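Local coordinates for putative uncharacterized protein (PDB 4JVS) that probably acts as a GTPase-activating protein, a Dot/Icm-secreted Legionella effector whose GAP domain would speed GTP hydrolysis by a host small GTPase, at residues L238-F251 against S271-F285. Residues are numbered along the deposited sequence; the frame is centred on the assembly and turned at random.
Sequences LNAMSGDQLATICF and SLWQEVDDSLNGDAF
Gly243 and Glu275 meet where two helices of the LepB GAP domain's C-terminal subdomain cross almost perpendicularly, a worked example of how a glycine lets backbones close in. The axes of 243-251 and 271-280 pass at -87°, and Gly243 CA rests 3.4 Å from Glu275 O in a CA-H...O contact. One turn after Glu275, Ser279 OG comes up to Asp244 OD1 as a probable donor, though the modelled separation is too short to trust in detail; OD2 accepts from the backbone N of Ala106. On one flank of the crossing, two leucines cross: the Leu246 and Leu272 side chains run at about a right angle, Leu246 CD1 touching Leu272 CD2 at 3.7 Å, while Val276 CG2 presses on Leu246 CB. With Val276 CG1 anti to the backbone N (chi1 172°), its other methyl, CG2, is the one that meets this leucine. The opposite flank is aromatic. Phe251 turns its edge to the face of Phe285 in a T-shaped pair, planes 69° apart, and Ala284 CB lies over the other face of Phe285. The chain beyond helix 271-280 brings Phe285 against helix 243-251, its CZ 3.7 Å from Ala247 CB. Helix 261-267 closes the packing through Ile266 on Cys250 and Val276. At the far end of the Phe251 ring, CZ sits 3.4 Å from Leu280 CD2.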
ATOM      1  N   LEU A 238       5.833  14.821 -24.531  1.00 51.47           N
ATOM      2  CA  LEU A 238       6.989  14.231 -23.872  1.00 49.51           C
ATOM      3  C   LEU A 238       8.089  15.256 -23.562  1.00 48.51           C
ATOM      4  O   LEU A 238       8.825  15.098 -22.595  1.00 47.90           O
ATOM      5  CB  LEU A 238       7.534  13.088 -24.727  1.00 48.05           C
ATOM      6  CG  LEU A 238       8.545  12.104 -24.142  1.00 45.68           C
ATOM      7  CD1 LEU A 238       7.986  11.370 -22.936  1.00 41.81           C
ATOM      8  CD2 LEU A 238       8.950  11.116 -25.226  1.00 47.66           C
ATOM      9  N   ASN A 239       8.197  16.306 -24.378  1.00 51.36           N
ATOM     10  CA  ASN A 239       9.183  17.368 -24.141  1.00 47.60           C
ATOM     11  C   ASN A 239       8.708  18.374 -23.107  1.00 44.17           C
ATOM     12  O   ASN A 239       9.437  19.295 -22.742  1.00 43.71           O
ATOM     13  CB  ASN A 239       9.551  18.093 -25.438  1.00 45.26           C
ATOM     14  CG  ASN A 239      10.336  17.215 -26.397  1.00 52.02           C
ATOM     15  OD1 ASN A 239       9.884  16.940 -27.509  1.00 61.09           O
ATOM     16  ND2 ASN A 239      11.518  16.773 -25.974  1.00 46.44           N
ATOM     17  N   ALA A 240       7.478  18.183 -22.644  1.00 43.09           N
ATOM     18  CA  ALA A 240       6.898  19.020 -21.601  1.00 45.75           C
ATOM     19  C   ALA A 240       7.086  18.387 -20.217  1.00 46.61           C
ATOM     20  O   ALA A 240       6.829  19.011 -19.182  1.00 45.59           O
ATOM     21  CB  ALA A 240       5.412  19.267 -21.882  1.00 41.29           C
ATOM     22  N   MET A 241       7.532  17.138 -20.201  1.00 45.78           N
ATOM     23  CA  MET A 241       7.656  16.397 -18.954  1.00 44.36           C
ATOM     24  C   MET A 241       8.844  16.834 -18.096  1.00 43.26           C
ATOM     25  O   MET A 241       9.861  17.295 -18.610  1.00 43.91           O
ATOM     26  CB  MET A 241       7.714  14.901 -19.252  1.00 43.53           C
ATOM     27  CG  MET A 241       6.476  14.416 -19.967  1.00 44.16           C
ATOM     28  SD  MET A 241       6.198  12.662 -19.736  1.00 44.78           S
ATOM     29  CE  MET A 241       4.402  12.629 -19.667  1.00 33.77           C
ATOM     30  N   SER A 242       8.703  16.698 -16.782  1.00 42.03           N
ATOM     31  CA  SER A 242       9.810  16.952 -15.871  1.00 43.24           C
ATOM     32  C   SER A 242      10.797  15.804 -15.950  1.00 42.83           C
ATOM     33  O   SER A 242      10.511  14.778 -16.562  1.00 42.34           O
ATOM     34  CB  SER A 242       9.307  17.064 -14.434  1.00 46.31           C
ATOM     35  OG  SER A 242       9.089  15.774 -13.879  1.00 44.72           O
ATOM     36  N   GLY A 243      11.948  15.975 -15.310  1.00 48.31           N
ATOM     37  CA  GLY A 243      12.959  14.936 -15.281  1.00 46.47           C
ATOM     38  C   GLY A 243      12.419  13.757 -14.512  1.00 43.45           C
ATOM     39  O   GLY A 243      12.586  12.608 -14.916  1.00 43.75           O
ATOM     40  N   ASP A 244      11.760  14.054 -13.400  1.00 40.15           N
ATOM     41  CA  ASP A 244      11.151  13.018 -12.582  1.00 41.45           C
ATOM     42  C   ASP A 244      10.119  12.183 -13.352  1.00 41.33           C
ATOM     43  O   ASP A 244      10.092  10.958 -13.235  1.00 41.56           O
ATOM     44  CB  ASP A 244      10.500  13.630 -11.348  1.00 41.77           C
ATOM     45  CG  ASP A 244      11.497  13.923 -10.243  1.00 42.06           C
ATOM     46  OD1 ASP A 244      12.714  13.725 -10.455  1.00 39.78           O
ATOM     47  OD2 ASP A 244      11.056  14.372  -9.160  1.00 39.35           O
ATOM     48  N   GLN A 245       9.267  12.853 -14.125  1.00 39.98           N
ATOM     49  CA  GLN A 245       8.299  12.172 -14.973  1.00 37.42           C
ATOM     50  C   GLN A 245       9.021  11.265 -15.981  1.00 40.85           C
ATOM     51  O   GLN A 245       8.624  10.111 -16.213  1.00 40.91           O
ATOM     52  CB  GLN A 245       7.406  13.189 -15.697  1.00 36.03           C
ATOM     53  CG  GLN A 245       6.062  13.476 -15.025  1.00 37.82           C
ATOM     54  CD  GLN A 245       5.313  14.659 -15.653  1.00 41.65           C
ATOM     55  OE1 GLN A 245       5.908  15.506 -16.319  1.00 41.77           O
ATOM     56  NE2 GLN A 245       4.003  14.712 -15.441  1.00 40.20           N
ATOM     57  N   LEU A 246      10.094  11.784 -16.568  1.00 38.80           N
ATOM     58  CA  LEU A 246      10.812  11.062 -17.608  1.00 37.30           C
ATOM     59  C   LEU A 246      11.521   9.827 -17.053  1.00 39.02           C
ATOM     60  O   LEU A 246      11.475   8.754 -17.654  1.00 39.07           O
ATOM     61  CB  LEU A 246      11.804  11.991 -18.317  1.00 39.63           C
ATOM     62  CG  LEU A 246      11.267  13.080 -19.255  1.00 38.14           C
ATOM     63  CD1 LEU A 246      12.359  14.064 -19.600  1.00 41.57           C
ATOM     64  CD2 LEU A 246      10.710  12.472 -20.518  1.00 40.07           C
ATOM     65  N   ALA A 247      12.171   9.994 -15.902  1.00 39.81           N
ATOM     66  CA  ALA A 247      12.847   8.903 -15.196  1.00 37.44           C
ATOM     67  C   ALA A 247      11.858   7.831 -14.753  1.00 37.59           C
ATOM     68  O   ALA A 247      12.158   6.637 -14.822  1.00 37.42           O
ATOM     69  CB  ALA A 247      13.596   9.444 -13.989  1.00 39.44           C
ATOM     70  N   THR A 248      10.690   8.264 -14.280  1.00 35.16           N
ATOM     71  CA  THR A 248       9.605   7.348 -13.960  1.00 34.79           C
ATOM     72  C   THR A 248       9.268   6.452 -15.155  1.00 37.22           C
ATOM     73  O   THR A 248       9.068   5.245 -15.001  1.00 37.67           O
ATOM     74  CB  THR A 248       8.347   8.107 -13.507  1.00 35.93           C
ATOM     75  OG1 THR A 248       8.635   8.823 -12.304  1.00 37.71           O
ATOM     76  CG2 THR A 248       7.190   7.145 -13.235  1.00 35.49           C
ATOM     77  N   ILE A 249       9.219   7.048 -16.344  1.00 37.08           N
ATOM     78  CA  ILE A 249       8.922   6.304 -17.570  1.00 39.20           C
ATOM     79  C   ILE A 249      10.039   5.303 -17.883  1.00 39.61           C
ATOM     80  O   ILE A 249       9.777   4.125 -18.127  1.00 40.28           O
ATOM     81  CB  ILE A 249       8.682   7.253 -18.782  1.00 37.20           C
ATOM     82  CG1 ILE A 249       7.381   8.041 -18.598  1.00 35.31           C
ATOM     83  CG2 ILE A 249       8.629   6.464 -20.065  1.00 36.09           C
ATOM     84  CD1 ILE A 249       7.109   9.090 -19.665  1.00 32.63           C
ATOM     85  N   CYS A 250      11.282   5.772 -17.860  1.00 38.75           N
ATOM     86  CA  CYS A 250      12.432   4.909 -18.099  1.00 39.50           C
ATOM     87  C   CYS A 250      12.477   3.702 -17.158  1.00 40.53           C
ATOM     88  O   CYS A 250      12.662   2.563 -17.604  1.00 40.08           O
ATOM     89  CB  CYS A 250      13.718   5.713 -17.968  1.00 37.37           C
ATOM     90  SG  CYS A 250      13.949   6.841 -19.323  1.00 44.06           S
ATOM     91  N   PHE A 251      12.315   3.961 -15.861  1.00 38.66           N
ATOM     92  CA  PHE A 251      12.321   2.899 -14.859  1.00 38.00           C
ATOM     93  C   PHE A 251      11.229   1.879 -15.125  1.00 37.23           C
ATOM     94  O   PHE A 251      11.392   0.693 -14.833  1.00 36.88           O
ATOM     95  CB  PHE A 251      12.144   3.479 -13.465  1.00 34.31           C
ATOM     96  CG  PHE A 251      13.379   4.105 -12.917  1.00 36.42           C
ATOM     97  CD1 PHE A 251      14.621   3.599 -13.233  1.00 37.81           C
ATOM     98  CD2 PHE A 251      13.300   5.198 -12.076  1.00 36.54           C
ATOM     99  CE1 PHE A 251      15.763   4.173 -12.727  1.00 36.44           C
ATOM    100  CE2 PHE A 251      14.440   5.773 -11.564  1.00 37.92           C
ATOM    101  CZ  PHE A 251      15.670   5.261 -11.891  1.00 36.12           C
ATOM    102  N   SER A 271      18.440  16.490 -25.060  1.00 46.56           N
ATOM    103  CA  SER A 271      17.688  17.353 -24.172  1.00 47.34           C
ATOM    104  C   SER A 271      16.848  16.667 -23.135  1.00 48.01           C
ATOM    105  O   SER A 271      16.858  17.036 -21.993  1.00 50.34           O
ATOM    106  CB  SER A 271      16.819  18.280 -24.982  1.00 45.22           C
ATOM    107  OG  SER A 271      15.483  17.888 -24.902  1.00 48.21           O
ATOM    108  N   LEU A 272      16.125  15.652 -23.554  1.00 46.26           N
ATOM    109  CA  LEU A 272      15.360  14.775 -22.665  1.00 47.05           C
ATOM    110  C   LEU A 272      16.274  13.992 -21.726  1.00 45.80           C
ATOM    111  O   LEU A 272      15.980  13.852 -20.547  1.00 47.53           O
ATOM    112  CB  LEU A 272      14.479  13.804 -23.449  1.00 44.63           C
ATOM    113  CG  LEU A 272      13.250  14.379 -24.143  1.00 46.00           C
ATOM    114  CD1 LEU A 272      12.512  13.267 -24.878  1.00 43.15           C
ATOM    115  CD2 LEU A 272      12.338  15.076 -23.144  1.00 45.22           C
ATOM    116  N   TRP A 273      17.385  13.498 -22.257  1.00 44.52           N
ATOM    117  CA  TRP A 273      18.353  12.756 -21.462  1.00 45.30           C
ATOM    118  C   TRP A 273      18.962  13.589 -20.338  1.00 48.15           C
ATOM    119  O   TRP A 273      19.237  13.079 -19.251  1.00 49.08           O
ATOM    120  CB  TRP A 273      19.474  12.225 -22.345  1.00 46.72           C
ATOM    121  CG  TRP A 273      20.644  11.783 -21.548  1.00 46.10           C
ATOM    122  CD1 TRP A 273      21.866  12.379 -21.487  1.00 48.49           C
ATOM    123  CD2 TRP A 273      20.692  10.659 -20.663  1.00 47.01           C
ATOM    124  NE1 TRP A 273      22.687  11.682 -20.629  1.00 50.62           N
ATOM    125  CE2 TRP A 273      21.992  10.630 -20.109  1.00 47.81           C
ATOM    126  CE3 TRP A 273      19.775   9.674 -20.294  1.00 46.32           C
ATOM    127  CZ2 TRP A 273      22.385   9.648 -19.204  1.00 48.27           C
ATOM    128  CZ3 TRP A 273      20.169   8.702 -19.400  1.00 46.12           C
ATOM    129  CH2 TRP A 273      21.465   8.697 -18.863  1.00 49.45           C
ATOM    130  N   GLN A 274      19.105  14.874 -20.570  1.00 51.14           N
ATOM    131  CA  GLN A 274      19.628  15.766 -19.575  1.00 49.25           C
ATOM    132  C   GLN A 274      18.746  15.820 -18.381  1.00 49.21           C
ATOM    133  O   GLN A 274      19.197  15.806 -17.274  1.00 47.49           O
ATOM    134  CB  GLN A 274      19.627  17.145 -20.160  1.00 51.73           C
ATOM    135  CG  GLN A 274      20.970  17.816 -20.174  1.00 57.34           C
ATOM    136  CD  GLN A 274      20.920  19.088 -20.946  1.00 61.01           C
ATOM    137  OE1 GLN A 274      19.854  19.594 -21.235  1.00 58.60           O
ATOM    138  NE2 GLN A 274      22.069  19.612 -21.290  1.00 60.94           N
ATOM    139  N   GLU A 275      17.460  15.918 -18.619  1.00 48.63           N
ATOM    140  CA  GLU A 275      16.511  15.903 -17.550  1.00 48.44           C
ATOM    141  C   GLU A 275      16.474  14.590 -16.863  1.00 48.94           C
ATOM    142  O   GLU A 275      16.297  14.531 -15.679  1.00 49.29           O
ATOM    143  CB  GLU A 275      15.152  16.258 -18.059  1.00 50.53           C
ATOM    144  CG  GLU A 275      15.187  17.442 -18.979  1.00 52.59           C
ATOM    145  CD  GLU A 275      14.518  18.631 -18.389  1.00 57.44           C
ATOM    146  OE1 GLU A 275      13.307  18.602 -18.214  1.00 54.47           O
ATOM    147  OE2 GLU A 275      15.208  19.607 -18.106  1.00 57.66           O
ATOM    148  N   VAL A 276      16.583  13.526 -17.628  1.00 47.37           N
ATOM    149  CA  VAL A 276      16.604  12.201 -17.081  1.00 46.01           C
ATOM    150  C   VAL A 276      17.803  11.965 -16.230  1.00 46.90           C
ATOM    151  O   VAL A 276      17.692  11.365 -15.207  1.00 45.85           O
ATOM    152  CB  VAL A 276      16.562  11.145 -18.165  1.00 44.68           C
ATOM    153  CG1 VAL A 276      16.775   9.778 -17.571  1.00 44.03           C
ATOM    154  CG2 VAL A 276      15.234  11.176 -18.857  1.00 42.76           C
ATOM    155  N   ASP A 277      18.953  12.442 -16.661  1.00 46.20           N
ATOM    156  CA  ASP A 277      20.197  12.256 -15.921  1.00 47.31           C
ATOM    157  C   ASP A 277      20.213  12.966 -14.564  1.00 49.48           C
ATOM    158  O   ASP A 277      20.654  12.396 -13.566  1.00 50.22           O
ATOM    159  CB  ASP A 277      21.404  12.698 -16.759  1.00 48.68           C
ATOM    160  CG  ASP A 277      22.737  12.310 -16.121  1.00 54.25           C
ATOM    161  OD1 ASP A 277      23.670  13.152 -16.121  1.00 53.45           O
ATOM    162  OD2 ASP A 277      22.853  11.162 -15.629  1.00 52.96           O
ATOM    163  N   ASP A 278      19.746  14.205 -14.507  1.00 49.17           N
ATOM    164  CA  ASP A 278      19.841  14.916 -13.238  1.00 52.51           C
ATOM    165  C   ASP A 278      18.714  14.541 -12.265  1.00 51.13           C
ATOM    166  O   ASP A 278      18.752  14.896 -11.079  1.00 51.86           O
ATOM    167  CB  ASP A 278      20.018  16.435 -13.429  1.00 57.33           C
ATOM    168  CG  ASP A 278      18.824  17.093 -14.073  1.00 57.64           C
ATOM    169  OD1 ASP A 278      17.679  16.857 -13.624  1.00 60.58           O
ATOM    170  OD2 ASP A 278      19.037  17.865 -15.026  1.00 55.92           O
ATOM    171  N   SER A 279      17.723  13.810 -12.770  1.00 50.54           N
ATOM    172  CA  SER A 279      16.735  13.186 -11.898  1.00 48.03           C
ATOM    173  C   SER A 279      17.267  11.857 -11.367  1.00 46.43           C
ATOM    174  O   SER A 279      17.076  11.529 -10.200  1.00 48.39           O
ATOM    175  CB  SER A 279      15.408  12.987 -12.622  1.00 46.21           C
ATOM    176  OG  SER A 279      14.427  13.881 -12.123  1.00 47.09           O
ATOM    177  N   LEU A 280      17.939  11.096 -12.224  1.00 44.96           N
ATOM    178  CA  LEU A 280      18.605   9.873 -11.793  1.00 48.12           C
ATOM    179  C   LEU A 280      19.630  10.179 -10.710  1.00 51.04           C
ATOM    180  O   LEU A 280      19.847   9.374  -9.806  1.00 54.11           O
ATOM    181  CB  LEU A 280      19.313   9.203 -12.969  1.00 48.15           C
ATOM    182  CG  LEU A 280      18.458   8.424 -13.958  1.00 47.94           C
ATOM    183  CD1 LEU A 280      19.215   8.244 -15.264  1.00 48.89           C
ATOM    184  CD2 LEU A 280      18.109   7.083 -13.376  1.00 45.53           C
ATOM    185  N   ASN A 281      20.260  11.347 -10.820  1.00 51.46           N
ATOM    186  CA  ASN A 281      21.259  11.802  -9.857  1.00 51.19           C
ATOM    187  C   ASN A 281      20.646  12.611  -8.716  1.00 52.68           C
ATOM    188  O   ASN A 281      21.310  13.457  -8.111  1.00 53.49           O
ATOM    189  CB  ASN A 281      22.331  12.635 -10.560  1.00 51.02           C
ATOM    190  CG  ASN A 281      23.186  11.812 -11.515  1.00 52.35           C
ATOM    191  OD1 ASN A 281      23.339  12.164 -12.685  1.00 52.10           O
ATOM    192  ND2 ASN A 281      23.761  10.720 -11.014  1.00 52.53           N
ATOM    193  N   GLY A 282      19.371  12.350  -8.441  1.00 52.22           N
ATOM    194  CA  GLY A 282      18.660  13.007  -7.360  1.00 50.06           C
ATOM    195  C   GLY A 282      18.525  12.073  -6.179  1.00 50.32           C
ATOM    196  O   GLY A 282      19.358  11.186  -5.992  1.00 55.04           O
ATOM    197  N   ASP A 283      17.437  12.200  -5.450  1.00 51.37           N
ATOM    198  CA  ASP A 283      17.213  11.476  -4.223  1.00 51.12           C
ATOM    199  C   ASP A 283      15.804  10.961  -4.197  1.00 49.23           C
ATOM    200  O   ASP A 283      15.387  10.328  -3.263  1.00 47.94           O
ATOM    201  CB  ASP A 283      17.357  12.435  -3.057  1.00 52.87           C
ATOM    202  CG  ASP A 283      18.765  12.871  -2.834  1.00 64.00           C
ATOM    203  OD1 ASP A 283      19.644  12.004  -2.778  1.00 63.44           O
ATOM    204  OD2 ASP A 283      18.995  14.084  -2.702  1.00 63.44           O
ATOM    205  N   ALA A 284      15.056  11.287  -5.223  1.00 46.40           N
ATOM    206  CA  ALA A 284      13.641  10.968  -5.272  1.00 42.31           C
ATOM    207  C   ALA A 284      13.392   9.498  -5.537  1.00 40.94           C
ATOM    208  O   ALA A 284      12.283   9.016  -5.321  1.00 43.60           O
ATOM    209  CB  ALA A 284      12.937  11.819  -6.315  1.00 41.78           C
ATOM    210  N   PHE A 285      14.415   8.791  -6.007  1.00 38.65           N
ATOM    211  CA  PHE A 285      14.265   7.381  -6.356  1.00 42.20           C
ATOM    212  C   PHE A 285      15.104   6.467  -5.463  1.00 42.72           C
ATOM    213  O   PHE A 285      15.186   5.265  -5.696  1.00 44.32           O
ATOM    214  CB  PHE A 285      14.587   7.151  -7.840  1.00 38.64           C
ATOM    215  CG  PHE A 285      13.874   8.095  -8.756  1.00 39.08           C
ATOM    216  CD1 PHE A 285      12.593   7.818  -9.197  1.00 40.41           C
ATOM    217  CD2 PHE A 285      14.475   9.277  -9.158  1.00 40.24           C
ATOM    218  CE1 PHE A 285      11.927   8.698 -10.029  1.00 38.94           C
ATOM    219  CE2 PHE A 285      13.816  10.159  -9.990  1.00 41.86           C
ATOM    220  CZ  PHE A 285      12.537   9.872 -10.426  1.00 40.30           C
TER